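Local coordinates for protein hypothetical methylmalonyl-CoA decarboxylase alpha subunit (Sulfolobus tokodaii, PDB 1X0U) that is a putative carboxyl transferase subunit of the ClpP/crotonase superfamily, assembled as a hexamer, of function not firmly established, at residues K19-K24 against R75-G80. Numbering follows the deposited sequence.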
loop_
_atom_site.group_PDB
_atom_site.type_symbol
_atom_site.label_atom_id
_atom_site.label_comp_id
_atom_site.label_asym_id
_atom_site.label_seq_id
_atom_site.Cartn_x
_atom_site.Cartn_y
_atom_site.Cartn_z
ATOM N N LYS A 19 -26.869 31.912 26.167
ATOM C CA LYS A 19 -26.640 30.490 26.377
ATOM C C LYS A 19 -27.687 29.897 27.312
ATOM O O LYS A 19 -28.209 28.811 27.062
ATOM C CB LYS A 19 -25.237 30.251 26.930
ATOM C CG LYS A 19 -24.189 30.196 25.838
ATOM C CD LYS A 19 -22.819 29.887 26.378
ATOM C CE LYS A 19 -21.838 29.673 25.233
ATOM N NZ LYS A 19 -20.483 29.331 25.738
ATOM N N GLU A 20 -27.994 30.619 28.385
ATOM C CA GLU A 20 -29.001 30.171 29.335
ATOM C C GLU A 20 -30.339 30.064 28.601
ATOM O O GLU A 20 -31.177 29.232 28.935
ATOM C CB GLU A 20 -29.092 31.157 30.505
ATOM C CG GLU A 20 -28.042 30.949 31.624
ATOM C CD GLU A 20 -26.592 30.869 31.126
ATOM O OE1 GLU A 20 -25.706 31.530 31.720
ATOM O OE2 GLU A 20 -26.326 30.135 30.149
ATOM N N LYS A 21 -30.523 30.901 27.584
ATOM C CA LYS A 21 -31.741 30.877 26.777
ATOM C C LYS A 21 -31.724 29.638 25.878
ATOM O O LYS A 21 -32.727 28.941 25.730
ATOM C CB LYS A 21 -31.815 32.129 25.903
ATOM C CG LYS A 21 -32.926 32.110 24.860
ATOM C CD LYS A 21 -32.787 33.283 23.893
ATOM C CE LYS A 21 -33.810 33.213 22.767
ATOM N NZ LYS A 21 -35.205 33.344 23.273
ATOM N N ALA A 22 -30.573 29.379 25.271
ATOM C CA ALA A 22 -30.415 28.237 24.377
ATOM C C ALA A 22 -30.599 26.923 25.128
ATOM O O ALA A 22 -31.214 25.987 24.612
ATOM C CB ALA A 22 -29.035 28.276 23.709
ATOM N N TYR A 23 -30.088 26.865 26.355
ATOM C CA TYR A 23 -30.193 25.648 27.148
ATOM C C TYR A 23 -31.629 25.239 27.466
ATOM O O TYR A 23 -31.929 24.053 27.521
ATOM C CB TYR A 23 -29.378 25.777 28.444
ATOM C CG TYR A 23 -27.899 25.997 28.202
ATOM C CD1 TYR A 23 -27.307 25.629 26.990
ATOM C CD2 TYR A 23 -27.083 26.559 29.188
ATOM C CE1 TYR A 23 -25.945 25.819 26.763
ATOM C CE2 TYR A 23 -25.716 26.747 28.973
ATOM C CZ TYR A 23 -25.159 26.377 27.755
ATOM O OH TYR A 23 -23.821 26.584 27.524
ATOM N N LYS A 24 -32.514 26.215 27.650
ATOM C CA LYS A 24 -33.920 25.936 27.963
ATOM C C LYS A 24 -34.668 25.215 26.846
ATOM O O LYS A 24 -35.737 24.654 27.073
ATOM C CB LYS A 24 -34.664 27.237 28.292
ATOM C CG LYS A 24 -34.421 27.782 29.695
ATOM C CD LYS A 24 -35.361 27.136 30.709
ATOM C CE LYS A 24 -35.090 27.617 32.135
ATOM N NZ LYS A 24 -33.862 27.001 32.731
ATOM N N ARG A 75 -37.144 30.283 15.557
ATOM C CA ARG A 75 -35.710 30.030 15.523
ATOM C C ARG A 75 -35.141 29.637 16.887
ATOM O O ARG A 75 -34.667 30.485 17.650
ATOM C CB ARG A 75 -34.959 31.247 14.969
ATOM C CG ARG A 75 -34.669 31.163 13.472
ATOM C CD ARG A 75 -35.943 31.205 12.660
ATOM N NE ARG A 75 -35.753 30.824 11.258
ATOM C CZ ARG A 75 -34.938 31.438 10.401
ATOM N NH1 ARG A 75 -34.849 31.008 9.149
ATOM N NH2 ARG A 75 -34.207 32.474 10.790
ATOM N N PHE A 76 -35.194 28.344 17.187
ATOM C CA PHE A 76 -34.669 27.830 18.443
ATOM C C PHE A 76 -33.179 27.568 18.285
ATOM O O PHE A 76 -32.770 26.885 17.354
ATOM C CB PHE A 76 -35.360 26.516 18.803
ATOM C CG PHE A 76 -36.788 26.668 19.229
ATOM C CD1 PHE A 76 -37.100 27.068 20.523
ATOM C CD2 PHE A 76 -37.824 26.371 18.346
ATOM C CE1 PHE A 76 -38.429 27.165 20.938
ATOM C CE2 PHE A 76 -39.156 26.464 18.751
ATOM C CZ PHE A 76 -39.459 26.859 20.049
ATOM N N TYR A 77 -32.362 28.108 19.179
ATOM C CA TYR A 77 -30.918 27.875 19.102
ATOM C C TYR A 77 -30.626 26.375 19.166
ATOM O O TYR A 77 -31.143 25.678 20.039
ATOM C CB TYR A 77 -30.196 28.559 20.261
ATOM C CG TYR A 77 -30.108 30.062 20.154
ATOM C CD1 TYR A 77 -29.540 30.668 19.033
ATOM C CD2 TYR A 77 -30.540 30.879 21.199
ATOM C CE1 TYR A 77 -29.399 32.054 18.957
ATOM C CE2 TYR A 77 -30.407 32.254 21.138
ATOM C CZ TYR A 77 -29.836 32.840 20.018
ATOM O OH TYR A 77 -29.710 34.208 19.971
ATOM N N GLY A 78 -29.799 25.884 18.246
ATOM C CA GLY A 78 -29.462 24.471 18.236
ATOM C C GLY A 78 -30.333 23.642 17.311
ATOM O O GLY A 78 -30.011 22.491 17.014
ATOM N N ASP A 79 -31.442 24.230 16.869
ATOM C CA ASP A 79 -32.380 23.594 15.946
ATOM C C ASP A 79 -32.919 22.223 16.365
ATOM O O ASP A 79 -33.316 21.428 15.513
ATOM C CB ASP A 79 -31.744 23.478 14.556
ATOM C CG ASP A 79 -32.775 23.275 13.449
ATOM O OD1 ASP A 79 -32.439 22.640 12.439
ATOM O OD2 ASP A 79 -33.918 23.757 13.572
ATOM N N GLY A 80 -32.923 21.935 17.664
ATOM C CA GLY A 80 -33.457 20.665 18.133
ATOM C C GLY A 80 -32.527 19.513 18.494
ATOM O O GLY A 80 -33.003 18.422 18.812
HETATM O O HOH W 1 -32.767 26.152 22.372
#
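Ala22 packs its methyl group against the base of Tyr77, and this is the tight half of the contact: Ala22 CB lies 3.6 Å from Tyr77 CB and 3.9 Å from Tyr77 CD2, while the two CA atoms approach to 5.3 Å. The methyl meets the ring obliquely. On the looser side exposed Lys21 meets the ring through the aliphatic CD and CE of its chain, with its CD 3.8 Å from Tyr77 CE2, at the ring edge and near its plane; the two side chains cross at roughly a right angle. With chi1 at 171° and the next two torsions extended, the Lys21 chain reaches the ring edge before bending at its last torsion. No direct hydrogen bond joins the segments. Instead one water, its O 2.7 Å from Ala22 O and 2.9 Å from Tyr77 O, donates to both carbonyls. Tyr77 occupies the second position of a type II turn, Phe76 to Asp79, closed by Asp79 N to Phe76 O at 3.0 Å, with Gly78 third. Phe61 meets the Tyr77 ring edge-to-face, and Glu481 of a second subunit also packs on Tyr77. The C-terminal part of helix 8-23 is thus joined to the loop preceding strand 81-88 by apolar contact and one shared water, with no ion pair across it.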